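Local coordinates for putative transcriptional regulator, sugar-binding family (Arthrobacter aurescens, PDB 3NZE), which probably acts as a SorC-family transcriptional regulator that binds DNA and carbohydrate, here represented by a fragment carrying its putative sugar-binding domain, at residues S231-I236 against E255-R260; V22-V27 against L251-A256; A58-A63 against I153-V158. One frame throughout, in Å; residues are numbered along the deposited sequence. Where two conformers were deposited one is given.

Overall arrangement
From the N terminus, the chain first lays down V22-V27, which waits until L251-A256 to close contact 2, the longest loop of the three. Contact 3 opens and closes within that loop, where A58-A63 meets I153-V158 in the same sheet. Contact 1 opens later, at S231-I236, and closes on E255-R260. It thus ends on the same stretch as contact 2, sharing E255 and A256, and the two touch through G232 and D254. Their centres are about 9 Å apart. The centre of contact 3 lies about 17 Å from that of contact 2. Contacts 2 and 3 join strands; contact 1 ties a loop and a helix start to helix 255-261.

Contact 1: S231-I236 against E255-R260; sequences SGASKI and EASARR
The backbones of A233 and S257 come within 3.9 Å at their CA atoms, where the loop 231-236 runs against the first turns of helix 255-261. The loop turns sharply. A short 3-10 segment at A233-S234 leads into helix 236-244, and K235 N bonds back to G232 O. At the backbone angles of G232 a CB would collide with the carbonyl oxygen of S231, so the turn suits a residue without a side chain. A233 points its CB at the helix, 4.1 Å from A256 CB. S257 holds OG anti to its carbonyl carbon (chi1 -64°), which sets OG 3.1 Å from G232 C, beside the loop backbone. The hydroxyl is hydrogen-bonded to D254 OD1, which also bonds G232 N, so one carboxylate oxygen links loop and helix. One turn on, the R260 chain bends at chi2 and runs past I236 in the opposite direction. Its CD lies 3.1 Å from A233 O. I236 CB sits at the guanidinium edge, and I236 CG2 approaches R260 NH1 obliquely at 3.2 Å. S234 CA lies over one face of the same group. The CG1-CD1 branch of I236 reaches the helix, with CD1 3.9 Å from S257 CB. With an alanine at I236, the CD1 and CG2 contacts go, which would probably open a gap beside S257 and let the R260 guanidinium turn more freely. Both segments follow the C-terminal ends of adjacent parallel strands, 225-230 and 250-254, an arrangement of strand, loop and helix found in Rossmann-like alpha/beta folds.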
ATOM      1  N   SER A 231      -6.615  -7.410  -2.078  1.00 21.10           N
ATOM      2  CA  SER A 231      -7.170  -8.746  -2.300  1.00 23.37           C
ATOM      3  C   SER A 231      -7.631  -9.388  -0.989  1.00 23.39           C
ATOM      4  O   SER A 231      -6.922  -9.340   0.018  1.00 29.22           O
ATOM      5  CB  SER A 231      -6.152  -9.650  -2.999  1.00 24.62           C
ATOM      6  OG  SER A 231      -6.736 -10.900  -3.313  1.00 25.90           O
ATOM      7  N   GLY A 232      -8.825  -9.965  -0.998  1.00 24.83           N
ATOM      8  CA  GLY A 232      -9.377 -10.573   0.202  1.00 26.70           C
ATOM      9  C   GLY A 232     -10.531  -9.753   0.747  1.00 29.13           C
ATOM     10  O   GLY A 232     -10.319  -8.699   1.349  1.00 26.97           O
ATOM     11  N   ALA A 233     -11.753 -10.237   0.532  1.00 26.59           N
ATOM     12  CA  ALA A 233     -12.959  -9.524   0.949  1.00 30.25           C
ATOM     13  C   ALA A 233     -13.051  -9.296   2.456  1.00 32.57           C
ATOM     14  O   ALA A 233     -13.697  -8.354   2.905  1.00 39.46           O
ATOM     15  CB  ALA A 233     -14.205 -10.251   0.456  1.00 26.41           C
ATOM     16  N   SER A 234     -12.418 -10.160   3.241  1.00 37.11           N
ATOM     17  CA  SER A 234     -12.496 -10.038   4.690  1.00 38.87           C
ATOM     18  C   SER A 234     -11.651  -8.872   5.209  1.00 40.30           C
ATOM     19  O   SER A 234     -11.582  -8.636   6.416  1.00 46.39           O
ATOM     20  CB  SER A 234     -12.073 -11.343   5.364  1.00 37.66           C
ATOM     21  OG  SER A 234     -10.693 -11.582   5.163  1.00 39.40           O
ATOM     22  N   LYS A 235     -11.011  -8.148   4.294  1.00 36.83           N
ATOM     23  CA  LYS A 235     -10.199  -6.984   4.648  1.00 37.51           C
ATOM     24  C   LYS A 235     -10.825  -5.667   4.166  1.00 35.51           C
ATOM     25  O   LYS A 235     -10.141  -4.646   4.009  1.00 32.97           O
ATOM     26  CB  LYS A 235      -8.797  -7.126   4.062  1.00 37.08           C
ATOM     27  CG  LYS A 235      -8.017  -8.308   4.626  1.00 41.71           C
ATOM     28  CD  LYS A 235      -6.601  -8.348   4.074  1.00 47.10           C
ATOM     29  CE  LYS A 235      -5.891  -9.633   4.476  1.00 50.16           C
ATOM     30  NZ  LYS A 235      -4.514  -9.710   3.912  1.00 53.24           N
ATOM     31  N   ILE A 236     -12.132  -5.691   3.939  1.00 35.83           N
ATOM     32  CA  ILE A 236     -12.803  -4.541   3.343  1.00 31.33           C
ATOM     33  C   ILE A 236     -12.847  -3.317   4.263  1.00 26.93           C
ATOM     34  O   ILE A 236     -12.940  -2.185   3.789  1.00 29.38           O
ATOM     35  CB  ILE A 236     -14.220  -4.907   2.846  1.00 38.10           C
ATOM     36  CG1 ILE A 236     -14.446  -4.317   1.456  1.00 40.71           C
ATOM     37  CG2 ILE A 236     -15.281  -4.440   3.830  1.00 42.77           C
ATOM     38  CD1 ILE A 236     -13.354  -4.697   0.468  1.00 38.97           C
ATOM     39  N   GLU A 255     -13.025  -9.579  -7.350  1.00 18.77           N
ATOM     40  CA  GLU A 255     -14.476  -9.555  -7.484  1.00 19.87           C
ATOM     41  C   GLU A 255     -15.201  -9.634  -6.141  1.00 25.21           C
ATOM     42  O   GLU A 255     -16.126  -8.868  -5.892  1.00 20.47           O
ATOM     43  CB  GLU A 255     -14.906 -10.708  -8.395  1.00 26.73           C
ATOM     44  CG  GLU A 255     -16.394 -10.832  -8.634  1.00 33.86           C
ATOM     45  CD  GLU A 255     -16.725 -12.032  -9.506  1.00 43.56           C
ATOM     46  OE1 GLU A 255     -15.798 -12.583 -10.142  1.00 43.60           O
ATOM     47  OE2 GLU A 255     -17.907 -12.428  -9.551  1.00 44.89           O
ATOM     48  N   ALA A 256     -14.791 -10.556  -5.272  1.00 21.87           N
ATOM     49  CA  ALA A 256     -15.474 -10.696  -3.988  1.00 20.33           C
ATOM     50  C   ALA A 256     -15.360  -9.434  -3.134  1.00 23.22           C
ATOM     51  O   ALA A 256     -16.345  -8.996  -2.530  1.00 22.35           O
ATOM     52  CB  ALA A 256     -14.965 -11.908  -3.227  1.00 26.69           C
ATOM     53  N   SER A 257     -14.161  -8.859  -3.080  1.00 24.60           N
ATOM     54  CA  SER A 257     -13.953  -7.610  -2.358  1.00 20.57           C
ATOM     55  C   SER A 257     -14.802  -6.492  -2.956  1.00 22.46           C
ATOM     56  O   SER A 257     -15.332  -5.667  -2.228  1.00 22.15           O
ATOM     57  CB  SER A 257     -12.475  -7.195  -2.373  1.00 20.73           C
ATOM     58  OG  SER A 257     -11.664  -8.126  -1.680  1.00 27.12           O
ATOM     59  N   ALA A 258     -14.936  -6.465  -4.281  1.00 22.74           N
ATOM     60  CA  ALA A 258     -15.699  -5.393  -4.924  1.00 20.76           C
ATOM     61  C   ALA A 258     -17.172  -5.511  -4.570  1.00 22.58           C
ATOM     62  O   ALA A 258     -17.847  -4.506  -4.345  1.00 23.45           O
ATOM     63  CB  ALA A 258     -15.503  -5.412  -6.430  1.00 19.75           C
ATOM     64  N   ARG A 259     -17.663  -6.742  -4.507  1.00 23.82           N
ATOM     65  CA  ARG A 259     -19.059  -6.971  -4.142  1.00 24.85           C
ATOM     66  C   ARG A 259     -19.335  -6.523  -2.713  1.00 30.63           C
ATOM     67  O   ARG A 259     -20.399  -5.976  -2.417  1.00 30.20           O
ATOM     68  CB  ARG A 259     -19.433  -8.441  -4.346  1.00 26.88           C
ATOM     69  CG  ARG A 259     -19.565  -8.830  -5.820  1.00 25.85           C
ATOM     70  CD  ARG A 259     -20.101 -10.261  -5.986  1.00 29.85           C
ATOM     71  NE  ARG A 259     -19.808 -10.817  -7.306  1.00 28.01           N
ATOM     72  CZ  ARG A 259     -20.441 -10.462  -8.424  1.00 35.83           C
ATOM     73  NH1 ARG A 259     -21.396  -9.540  -8.389  1.00 29.61           N
ATOM     74  NH2 ARG A 259     -20.112 -11.020  -9.585  1.00 38.04           N
ATOM     75  N   ARG A 260     -18.368  -6.750  -1.831  1.00 23.79           N
ATOM     76  CA  ARG A 260     -18.481  -6.311  -0.449  1.00 29.45           C
ATOM     77  C   ARG A 260     -18.477  -4.790  -0.419  1.00 34.25           C
ATOM     78  O   ARG A 260     -19.205  -4.163   0.345  1.00 37.78           O
ATOM     79  CB  ARG A 260     -17.312  -6.850   0.377  1.00 32.10           C
ATOM     80  CG  ARG A 260     -17.734  -7.704   1.560  1.00 49.19           C
ATOM     81  CD  ARG A 260     -16.740  -7.575   2.697  1.00 57.90           C
ATOM     82  NE  ARG A 260     -17.213  -8.211   3.923  1.00 65.53           N
ATOM     83  CZ  ARG A 260     -16.632  -8.064   5.110  1.00 69.19           C
ATOM     84  NH1 ARG A 260     -15.558  -7.293   5.234  1.00 67.09           N
ATOM     85  NH2 ARG A 260     -17.129  -8.682   6.174  1.00 72.53           N
TER

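Contact 2: V22-V27 against L251-A256; sequences VDVHVV and LILDEA
V24 and L253 meet through single methyls, CG2 of the valine 3.8 Å from CD2 of the leucine, on the face of the sheet that also carries V26 and L251. V24 has CG2 anti to its backbone N and CG1 between N and the carbonyl carbon (chi1 56°). This turns CG2 toward the neighbouring strand. V26 CG2 touches the same leucine methyl from further along, at 4.0 Å, so L253 CD2 serves two valines. On the other face V27 CG2 and I252 CG2 cross obliquely, 3.9 Å apart. Behind these methyls lies a regular parallel pairing. Five backbone bonds alternate in direction, from L251 N to D23 O (2.8 Å) through to E255 N and V27 O (3.0 Å). H25 makes the second and third bonds, through its N to L251 O and its O to L253 N. The last bond is the most bent, with an N-H...O angle of 137°, where strand 250-254 gives way to helix 255-261. H25 turns its ring end away from the partner strand. A water in the ring plane lies 2.7 Å from H25 ND1 and donates to L251 O, giving that oxygen a second partner. Outward from here, the D254 side chain caps a backbone N of helix 255-261, and its OD1 is hydrogen-bonded to S257 OG. V26 N is held by E13 OE2. Helix 9-20 covers V24 and V26. Helix 236-244 packs on L251 and L253, and helix 35-50 on H25 and V27. Strand 225-230 bonds to I252 on the far edge of strand 250-254.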
ATOM      1  N   VAL A  22     -12.950   6.827  -7.685  1.00 15.83           N
ATOM      2  CA  VAL A  22     -11.634   6.360  -8.106  1.00 14.09           C
ATOM      3  C   VAL A  22     -11.791   5.573  -9.395  1.00 14.80           C
ATOM      4  O   VAL A  22     -12.864   5.037  -9.670  1.00 17.37           O
ATOM      5  CB  VAL A  22     -10.972   5.437  -7.072  1.00 21.19           C
ATOM      6  CG1 VAL A  22     -10.643   6.207  -5.816  1.00 25.00           C
ATOM      7  CG2 VAL A  22     -11.873   4.234  -6.777  1.00 17.46           C
ATOM      8  N   ASP A  23     -10.730   5.512 -10.197  1.00 16.30           N
ATOM      9  CA  ASP A  23     -10.732   4.603 -11.327  1.00 17.98           C
ATOM     10  C   ASP A  23     -10.503   3.209 -10.763  1.00 23.20           C
ATOM     11  O   ASP A  23      -9.819   3.051  -9.747  1.00 21.54           O
ATOM     12  CB  ASP A  23      -9.691   5.015 -12.376  1.00 17.81           C
ATOM     13  CG  ASP A  23     -10.174   6.189 -13.234  1.00 27.72           C
ATOM     14  OD1 ASP A  23     -11.029   5.955 -14.109  1.00 30.67           O
ATOM     15  OD2 ASP A  23      -9.721   7.334 -13.032  1.00 28.23           O
ATOM     16  N   VAL A  24     -11.107   2.204 -11.383  1.00 15.88           N
ATOM     17  CA  VAL A  24     -11.089   0.868 -10.793  1.00 16.95           C
ATOM     18  C   VAL A  24     -11.055  -0.260 -11.809  1.00 16.26           C
ATOM     19  O   VAL A  24     -11.665  -0.171 -12.882  1.00 18.70           O
ATOM     20  CB  VAL A  24     -12.303   0.683  -9.846  1.00 17.76           C
ATOM     21  CG1 VAL A  24     -13.586   0.947 -10.583  1.00 25.37           C
ATOM     22  CG2 VAL A  24     -12.312  -0.714  -9.213  1.00 18.95           C
ATOM     23  N   HIS A  25     -10.317  -1.315 -11.460  1.00 18.29           N
ATOM     24  CA  HIS A  25     -10.289  -2.560 -12.207  1.00 16.86           C
ATOM     25  C   HIS A  25     -10.701  -3.681 -11.264  1.00 16.80           C
ATOM     26  O   HIS A  25     -10.036  -3.934 -10.255  1.00 16.92           O
ATOM     27  CB  HIS A  25      -8.885  -2.847 -12.753  1.00 18.09           C
ATOM     28  CG  HIS A  25      -8.497  -1.973 -13.903  1.00 23.19           C
ATOM     29  ND1 HIS A  25      -7.892  -0.746 -13.734  1.00 32.69           N
ATOM     30  CD2 HIS A  25      -8.639  -2.143 -15.237  1.00 31.37           C
ATOM     31  CE1 HIS A  25      -7.674  -0.201 -14.916  1.00 34.76           C
ATOM     32  NE2 HIS A  25      -8.118  -1.027 -15.846  1.00 34.79           N
ATOM     33  N   VAL A  26     -11.801  -4.343 -11.594  1.00 15.58           N
ATOM     34  CA  VAL A  26     -12.281  -5.466 -10.804  1.00 15.51           C
ATOM     35  C   VAL A  26     -11.825  -6.737 -11.497  1.00 16.61           C
ATOM     36  O   VAL A  26     -12.090  -6.940 -12.679  1.00 17.55           O
ATOM     37  CB  VAL A  26     -13.824  -5.433 -10.679  1.00 16.38           C
ATOM     38  CG1 VAL A  26     -14.335  -6.723 -10.070  1.00 20.69           C
ATOM     39  CG2 VAL A  26     -14.254  -4.243  -9.831  1.00 17.69           C
ATOM     40  N   VAL A  27     -11.120  -7.583 -10.758  1.00 18.37           N
ATOM     41  CA  VAL A  27     -10.562  -8.812 -11.313  1.00 17.47           C
ATOM     42  C   VAL A  27     -11.487  -9.975 -11.024  1.00 17.64           C
ATOM     43  O   VAL A  27     -11.685 -10.336  -9.869  1.00 20.24           O
ATOM     44  CB  VAL A  27      -9.176  -9.090 -10.700  1.00 18.65           C
ATOM     45  CG1 VAL A  27      -8.529 -10.340 -11.319  1.00 22.15           C
ATOM     46  CG2 VAL A  27      -8.278  -7.875 -10.880  1.00 18.49           C
ATOM     47  N   LEU A 251      -7.706   1.904  -8.335  1.00 14.13           N
ATOM     48  CA  LEU A 251      -7.892   0.779  -7.427  1.00 15.81           C
ATOM     49  C   LEU A 251      -7.985  -0.516  -8.213  1.00 15.26           C
ATOM     50  O   LEU A 251      -8.700  -0.584  -9.214  1.00 18.06           O
ATOM     51  CB  LEU A 251      -9.180   1.002  -6.629  1.00 14.23           C
ATOM     52  CG  LEU A 251      -9.698  -0.123  -5.736  1.00 17.44           C
ATOM     53  CD1 LEU A 251      -8.735  -0.339  -4.563  1.00 16.03           C
ATOM     54  CD2 LEU A 251     -11.093   0.210  -5.226  1.00 16.23           C
ATOM     55  N   ILE A 252      -7.251  -1.539  -7.775  1.00 13.39           N
ATOM     56  CA  ILE A 252      -7.373  -2.877  -8.347  1.00 17.20           C
ATOM     57  C   ILE A 252      -7.740  -3.838  -7.223  1.00 16.24           C
ATOM     58  O   ILE A 252      -7.061  -3.876  -6.197  1.00 16.08           O
ATOM     59  CB  ILE A 252      -6.062  -3.341  -9.013  1.00 16.24           C
ATOM     60  CG1 ILE A 252      -5.631  -2.354 -10.102  1.00 19.39           C
ATOM     61  CG2 ILE A 252      -6.228  -4.748  -9.625  1.00 17.66           C
ATOM     62  CD1 ILE A 252      -4.642  -1.338  -9.631  1.00 19.46           C
ATOM     63  N   LEU A 253      -8.830  -4.588  -7.392  1.00 14.99           N
ATOM     64  CA  LEU A 253      -9.278  -5.492  -6.334  1.00 16.70           C
ATOM     65  C   LEU A 253     -10.047  -6.668  -6.905  1.00 16.11           C
ATOM     66  O   LEU A 253     -10.516  -6.622  -8.040  1.00 18.67           O
ATOM     67  CB  LEU A 253     -10.130  -4.754  -5.295  1.00 15.88           C
ATOM     68  CG  LEU A 253     -11.611  -4.482  -5.594  1.00 14.89           C
ATOM     69  CD1 LEU A 253     -12.301  -3.895  -4.369  1.00 22.30           C
ATOM     70  CD2 LEU A 253     -11.811  -3.554  -6.796  1.00 15.99           C
ATOM     71  N   ASP A 254     -10.169  -7.736  -6.114  1.00 15.88           N
ATOM     72  CA  ASP A 254     -10.832  -8.936  -6.598  1.00 16.83           C
ATOM     73  C   ASP A 254     -12.344  -8.773  -6.544  1.00 19.61           C
ATOM     74  O   ASP A 254     -12.863  -7.960  -5.776  1.00 19.39           O
ATOM     75  CB  ASP A 254     -10.424 -10.149  -5.766  1.00 21.03           C
ATOM     76  CG  ASP A 254     -10.840 -10.020  -4.316  1.00 26.87           C
ATOM     77  OD1 ASP A 254     -10.216  -9.213  -3.595  1.00 25.68           O
ATOM     78  OD2 ASP A 254     -11.800 -10.720  -3.907  1.00 23.81           O
ATOM     79  N   GLU A 255     -13.025  -9.579  -7.350  1.00 18.77           N
ATOM     80  CA  GLU A 255     -14.476  -9.555  -7.484  1.00 19.87           C
ATOM     81  C   GLU A 255     -15.201  -9.634  -6.141  1.00 25.21           C
ATOM     82  O   GLU A 255     -16.126  -8.868  -5.892  1.00 20.47           O
ATOM     83  CB  GLU A 255     -14.906 -10.708  -8.395  1.00 26.73           C
ATOM     84  CG  GLU A 255     -16.394 -10.832  -8.634  1.00 33.86           C
ATOM     85  CD  GLU A 255     -16.725 -12.032  -9.506  1.00 43.56           C
ATOM     86  OE1 GLU A 255     -15.798 -12.583 -10.142  1.00 43.60           O
ATOM     87  OE2 GLU A 255     -17.907 -12.428  -9.551  1.00 44.89           O
ATOM     88  N   ALA A 256     -14.791 -10.556  -5.272  1.00 21.87           N
ATOM     89  CA  ALA A 256     -15.474 -10.696  -3.988  1.00 20.33           C
ATOM     90  C   ALA A 256     -15.360  -9.434  -3.134  1.00 23.22           C
ATOM     91  O   ALA A 256     -16.345  -8.996  -2.530  1.00 22.35           O
ATOM     92  CB  ALA A 256     -14.965 -11.908  -3.227  1.00 26.69           C
TER
HETATM   93  O   HOH W   1      -7.287   0.791 -11.588  1.00 41.71           O

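Contact 3: A58-A63 against I153-V158; sequences AIIGVA and IAIFGV
I155 leans on strand 59-62 with its whole longer branch. Its CB stands 4.0 Å from G61 O, and CG1 keeps the same distance from that oxygen. With CG1 anti to the carbonyl carbon and the branch extended (chi2 171°), CD1 reaches I60 CG2, 3.9 Å away. F109 of helix 99-113 also packs on I155, and on V62 beside it. Further back on this face I60 and I153 lie side by side and point the same way. I60 brings both CG2 and CD1 against the CG1 and CD1 of I153. I153 was deposited in two conformers, so the exact closeness of this pair is doubtful. The two strands are parallel, inclined by 21° to each other. They are inner strands of the Rossmann-like sheet: strand 84-87 flanks 59-62, and 225-230 flanks 153-160. Three backbone bonds join the pair. G61 takes part twice, its N donating to I153 O and its O accepting from I155 N (2.9 Å). The third, from A63 N to I155 O at 3.0 Å, is nearly straight, with an N-H...O angle of 172°. At the C-terminal end A63 CB rests 3.9 Å from F156 CB, while the F156 ring leads away toward R226 and C228 of strand 225-230. Beyond this a water bridges the two segments, donating to A63 O at 2.7 Å and accepting from G157 N. At the other end, the I59 side chain lies about 8 Å from that of E118, which binds calcium in another crystal structure of this protein; no ion is bound here.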
ATOM      1  N   ALA A  58      11.048   9.875 -13.702  1.00 23.08           N
ATOM      2  CA  ALA A  58       9.993   9.811 -12.697  1.00 20.91           C
ATOM      3  C   ALA A  58      10.504   9.219 -11.396  1.00 24.41           C
ATOM      4  O   ALA A  58      11.492   8.488 -11.374  1.00 33.33           O
ATOM      5  CB  ALA A  58       8.822   8.986 -13.215  1.00 22.22           C
ATOM      6  N   ILE A  59       9.818   9.536 -10.310  1.00 21.27           N
ATOM      7  CA  ILE A  59      10.115   8.943  -9.015  1.00 18.53           C
ATOM      8  C   ILE A  59       8.918   8.102  -8.606  1.00 22.12           C
ATOM      9  O   ILE A  59       7.812   8.618  -8.440  1.00 21.65           O
ATOM     10  CB  ILE A  59      10.434  10.019  -7.961  1.00 23.31           C
ATOM     11  CG1 ILE A  59      11.727  10.750  -8.348  1.00 24.92           C
ATOM     12  CG2 ILE A  59      10.558   9.403  -6.568  1.00 21.20           C
ATOM     13  CD1 ILE A  59      11.978  12.012  -7.567  1.00 29.20           C
ATOM     14  N   ILE A  60       9.136   6.796  -8.494  1.00 19.58           N
ATOM     15  CA  ILE A  60       8.059   5.867  -8.189  1.00 19.71           C
ATOM     16  C   ILE A  60       8.168   5.388  -6.744  1.00 22.13           C
ATOM     17  O   ILE A  60       9.114   4.667  -6.394  1.00 22.94           O
ATOM     18  CB  ILE A  60       8.112   4.632  -9.098  1.00 26.74           C
ATOM     19  CG1 ILE A  60       8.237   5.035 -10.574  1.00 27.26           C
ATOM     20  CG2 ILE A  60       6.903   3.737  -8.848  1.00 23.04           C
ATOM     21  CD1 ILE A  60       7.192   5.997 -11.025  1.00 32.96           C
ATOM     22  N   GLY A  61       7.186   5.760  -5.926  1.00 17.98           N
ATOM     23  CA  GLY A  61       7.139   5.341  -4.536  1.00 17.27           C
ATOM     24  C   GLY A  61       6.445   3.997  -4.371  1.00 20.47           C
ATOM     25  O   GLY A  61       5.339   3.794  -4.875  1.00 19.54           O
ATOM     26  N   VAL A  62       7.107   3.069  -3.682  1.00 14.92           N
ATOM     27  CA  VAL A  62       6.529   1.750  -3.425  1.00 14.44           C
ATOM     28  C   VAL A  62       6.471   1.492  -1.928  1.00 17.00           C
ATOM     29  O   VAL A  62       7.500   1.518  -1.244  1.00 17.66           O
ATOM     30  CB  VAL A  62       7.392   0.626  -4.051  1.00 17.42           C
ATOM     31  CG1 VAL A  62       6.843  -0.747  -3.686  1.00 17.53           C
ATOM     32  CG2 VAL A  62       7.476   0.789  -5.574  1.00 21.54           C
ATOM     33  N   ALA A  63       5.279   1.229  -1.412  1.00 17.67           N
ATOM     34  CA  ALA A  63       5.149   0.799  -0.031  1.00 20.81           C
ATOM     35  C   ALA A  63       5.145  -0.722  -0.078  1.00 22.46           C
ATOM     36  O   ALA A  63       4.214  -1.322  -0.611  1.00 19.16           O
ATOM     37  CB  ALA A  63       3.859   1.331   0.579  1.00 20.71           C
ATOM     38  N   ILE A 153       4.318   8.884  -8.617  1.00 17.93           N
ATOM     39  CA  ILE A 153       3.267   7.904  -8.358  0.71 15.67           C
ATOM     40  C   ILE A 153       3.570   7.117  -7.084  1.00 20.70           C
ATOM     41  O   ILE A 153       4.727   7.018  -6.647  1.00 19.25           O
ATOM     42  CB  ILE A 153       3.010   6.932  -9.558  0.71 21.64           C
ATOM     43  CG1 ILE A 153       4.088   5.856  -9.663  0.71 20.59           C
ATOM     44  CG2 ILE A 153       2.854   7.705 -10.875  0.71 24.86           C
ATOM     45  CD1 ILE A 153       3.841   4.865 -10.813  0.71 22.71           C
ATOM     46  N   ALA A 154       2.517   6.606  -6.449  1.00 16.51           N
ATOM     47  CA  ALA A 154       2.663   5.796  -5.234  1.00 17.04           C
ATOM     48  C   ALA A 154       1.924   4.498  -5.475  1.00 17.94           C
ATOM     49  O   ALA A 154       0.845   4.508  -6.048  1.00 17.40           O
ATOM     50  CB  ALA A 154       2.068   6.513  -4.027  1.00 15.75           C
ATOM     51  N   ILE A 155       2.502   3.380  -5.048  1.00 15.02           N
ATOM     52  CA  ILE A 155       1.850   2.087  -5.225  1.00 12.35           C
ATOM     53  C   ILE A 155       1.820   1.388  -3.893  1.00 14.99           C
ATOM     54  O   ILE A 155       2.855   1.274  -3.237  1.00 15.82           O
ATOM     55  CB  ILE A 155       2.616   1.189  -6.218  1.00 18.81           C
ATOM     56  CG1 ILE A 155       2.935   1.958  -7.502  1.00 18.29           C
ATOM     57  CG2 ILE A 155       1.801  -0.071  -6.529  1.00 16.48           C
ATOM     58  CD1 ILE A 155       3.886   1.230  -8.454  1.00 17.85           C
ATOM     59  N   PHE A 156       0.649   0.906  -3.494  1.00 16.07           N
ATOM     60  CA  PHE A 156       0.494   0.358  -2.149  1.00 15.88           C
ATOM     61  C   PHE A 156      -0.681  -0.589  -2.005  1.00 16.65           C
ATOM     62  O   PHE A 156      -1.676  -0.489  -2.726  1.00 17.09           O
ATOM     63  CB  PHE A 156       0.352   1.475  -1.109  1.00 16.21           C
ATOM     64  CG  PHE A 156      -0.721   2.496  -1.437  1.00 13.54           C
ATOM     65  CD1 PHE A 156      -2.042   2.294  -1.053  1.00 13.02           C
ATOM     66  CD2 PHE A 156      -0.391   3.654  -2.116  1.00 15.46           C
ATOM     67  CE1 PHE A 156      -3.024   3.244  -1.342  1.00 16.57           C
ATOM     68  CE2 PHE A 156      -1.365   4.616  -2.408  1.00 16.84           C
ATOM     69  CZ  PHE A 156      -2.682   4.406  -2.017  1.00 18.56           C
ATOM     70  N   GLY A 157      -0.565  -1.489  -1.033  1.00 13.98           N
ATOM     71  CA  GLY A 157      -1.693  -2.275  -0.579  1.00 15.53           C
ATOM     72  C   GLY A 157      -2.313  -1.622   0.652  1.00 16.01           C
ATOM     73  O   GLY A 157      -1.989  -0.487   1.004  1.00 19.16           O
ATOM     74  N   VAL A 158      -3.216  -2.341   1.309  1.00 15.73           N
ATOM     75  CA  VAL A 158      -3.917  -1.798   2.468  1.00 19.00           C
ATOM     76  C   VAL A 158      -3.933  -2.829   3.588  1.00 21.08           C
ATOM     77  O   VAL A 158      -4.315  -3.984   3.369  1.00 23.85           O
ATOM     78  CB  VAL A 158      -5.378  -1.435   2.119  1.00 20.81           C
ATOM     79  CG1 VAL A 158      -6.098  -0.841   3.331  1.00 24.84           C
ATOM     80  CG2 VAL A 158      -5.418  -0.443   0.962  1.00 20.56           C
TER
HETATM   81  O   HOH W   2       1.838  -1.848   0.493  1.00 15.76           O